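Local coordinates for PHB depolymerase (Penicillium funiculosum, PDB 2D81), which hydrolyses the ester bonds of polyhydroxybutyrate, a bacterial storage polyester, as a depolymerase of the alpha/beta hydrolase fold, at residues G174-R179 / N248-T253. Sequence-based numbering, arbitrary orientation.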
loop_
_atom_site.group_PDB
_atom_site.type_symbol
_atom_site.label_atom_id
_atom_site.label_comp_id
_atom_site.label_asym_id
_atom_site.label_seq_id
_atom_site.Cartn_x
_atom_site.Cartn_y
_atom_site.Cartn_z
ATOM N N GLY A 174 4.418 16.395 -2.296
ATOM C CA GLY A 174 5.077 17.656 -2.010
ATOM C C GLY A 174 4.252 18.488 -1.053
ATOM O O GLY A 174 3.766 17.981 -0.041
ATOM N N SER A 175 4.089 19.768 -1.361
ATOM C CA SER A 175 3.249 20.623 -0.541
ATOM C C SER A 175 1.847 20.026 -0.481
ATOM O O SER A 175 1.367 19.443 -1.456
ATOM C CB SER A 175 3.196 22.039 -1.125
ATOM O OG SER A 175 2.825 22.019 -2.494
ATOM N N LEU A 176 1.219 20.140 0.682
ATOM C CA LEU A 176 -0.203 19.867 0.839
ATOM C C LEU A 176 -0.778 20.905 1.786
ATOM O O LEU A 176 -0.063 21.435 2.638
ATOM C CB LEU A 176 -0.429 18.468 1.420
ATOM C CG LEU A 176 -0.101 17.283 0.512
ATOM C CD1 LEU A 176 -0.401 15.976 1.238
ATOM C CD2 LEU A 176 -0.923 17.382 -0.764
ATOM N N ASN A 177 -2.066 21.197 1.634
ATOM C CA ASN A 177 -2.760 22.058 2.580
ATOM C C ASN A 177 -2.938 21.319 3.899
ATOM O O ASN A 177 -3.003 20.088 3.927
ATOM C CB ASN A 177 -4.130 22.466 2.030
ATOM C CG ASN A 177 -4.034 23.166 0.690
ATOM O OD1 ASN A 177 -3.202 24.053 0.498
ATOM N ND2 ASN A 177 -4.895 22.777 -0.244
ATOM N N ALA A 178 -3.014 22.077 4.989
ATOM C CA ALA A 178 -3.160 21.502 6.320
ATOM C C ALA A 178 -4.315 20.510 6.360
ATOM O O ALA A 178 -5.361 20.731 5.747
ATOM C CB ALA A 178 -3.385 22.607 7.336
ATOM N N ARG A 179 -4.123 19.415 7.086
ATOM C CA ARG A 179 -5.148 18.386 7.193
ATOM C C ARG A 179 -6.367 18.918 7.934
ATOM O O ARG A 179 -6.265 19.859 8.723
ATOM C CB ARG A 179 -4.604 17.169 7.935
ATOM C CG ARG A 179 -4.256 17.447 9.386
ATOM C CD ARG A 179 -3.758 16.191 10.082
ATOM N NE ARG A 179 -3.330 16.475 11.447
ATOM C CZ ARG A 179 -2.862 15.561 12.290
ATOM N NH1 ARG A 179 -2.760 14.294 11.911
ATOM N NH2 ARG A 179 -2.493 15.916 13.514
ATOM N N ASN A 248 -7.533 10.243 5.340
ATOM C CA ASN A 248 -8.673 11.031 4.897
ATOM C C ASN A 248 -8.581 12.473 5.371
ATOM O O ASN A 248 -9.057 13.381 4.691
ATOM C CB ASN A 248 -9.984 10.407 5.385
ATOM C CG ASN A 248 -10.186 9.001 4.862
ATOM O OD1 ASN A 248 -9.595 8.616 3.854
ATOM N ND2 ASN A 248 -11.033 8.232 5.537
ATOM N N LYS A 249 -7.966 12.682 6.533
ATOM C CA LYS A 249 -7.785 14.028 7.071
ATOM C C LYS A 249 -7.008 14.906 6.098
ATOM O O LYS A 249 -7.322 16.086 5.923
ATOM C CB LYS A 249 -7.039 13.971 8.407
ATOM C CG LYS A 249 -7.765 13.193 9.490
ATOM C CD LYS A 249 -6.982 13.202 10.792
ATOM C CE LYS A 249 -7.732 12.466 11.886
ATOM N NZ LYS A 249 -9.050 13.098 12.172
ATOM N N TRP A 250 -5.989 14.326 5.469
ATOM C CA TRP A 250 -5.182 15.047 4.494
ATOM C C TRP A 250 -5.864 15.137 3.132
ATOM O O TRP A 250 -5.824 16.179 2.474
ATOM C CB TRP A 250 -3.808 14.380 4.350
ATOM C CG TRP A 250 -2.932 14.596 5.541
ATOM C CD1 TRP A 250 -2.784 13.771 6.623
ATOM C CD2 TRP A 250 -2.128 15.750 5.806
ATOM N NE1 TRP A 250 -1.939 14.344 7.546
ATOM C CE2 TRP A 250 -1.522 15.560 7.069
ATOM C CE3 TRP A 250 -1.861 16.932 5.099
ATOM C CZ2 TRP A 250 -0.666 16.507 7.640
ATOM C CZ3 TRP A 250 -1.009 17.875 5.667
ATOM C CH2 TRP A 250 -0.423 17.655 6.926
ATOM N N ALA A 251 -6.490 14.045 2.708
ATOM C CA ALA A 251 -7.192 14.024 1.430
ATOM C C ALA A 251 -8.256 15.117 1.393
ATOM O O ALA A 251 -8.467 15.759 0.359
ATOM C CB ALA A 251 -7.841 12.661 1.216
ATOM N N ASP A 252 -8.918 15.330 2.528
ATOM C CA ASP A 252 -10.130 16.145 2.558
ATOM C C ASP A 252 -9.874 17.590 2.148
ATOM O O ASP A 252 -10.766 18.262 1.629
ATOM C CB ASP A 252 -10.754 16.132 3.956
ATOM C CG ASP A 252 -12.216 16.528 3.939
ATOM O OD1 ASP A 252 -12.635 17.346 4.784
ATOM O OD2 ASP A 252 -12.947 16.012 3.077
ATOM N N THR A 253 -8.659 18.068 2.390
ATOM C CA THR A 253 -8.332 19.460 2.107
ATOM C C THR A 253 -7.410 19.609 0.898
ATOM O O THR A 253 -6.893 20.696 0.635
ATOM C CB THR A 253 -7.661 20.123 3.324
ATOM O OG1 THR A 253 -6.491 19.378 3.691
ATOM C CG2 THR A 253 -8.624 20.169 4.501
#
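Arg-179 lies across the indole of Trp-250, and this pair, together with Thr-253, accounts for most of the buried surface. The evidence for a CH-pi contact is direct: CB of Arg-179 sits 3.6 Å from the centroid of the five-membered ring of Trp-250, 15° off its normal. With CG of Arg-179 placed between the backbone N and the carbonyl carbon (chi1 65°) and the chain extended onward, CD comes 3.6 Å from NE1 of Trp-250. The guanidinium, inclined 37° to the ring, reaches past it to salt bridges with Asp-140 and Asp-163; Asp-163 also accepts the NE1 hydrogen bond. Replacing the indole of Trp-250 by an alanine is likely to strip the aliphatic part of Arg-179 of the ring face it rests on and to cost Asp-163 one donor. At the six-membered ring, Leu-176 CB approaches obliquely, 4.2 Å from Trp-250 CE3. Two hydrogen bonds fasten the loop to Thr-253. Its OG1 donates to Ala-178 O at 2.7 Å, from above the carbonyl plane, whereas Asn-177 ND2 donates to Thr-253 O at 3.0 Å, almost straight and within the amide plane of Asn-177. These contacts are surface packing in the alpha/beta hydrolase fold: the extended loop leaving helix 164-173 for edge strand 187-192 packs against helix 247-251 and the turn that leads into strand 256-260 of the central sheet.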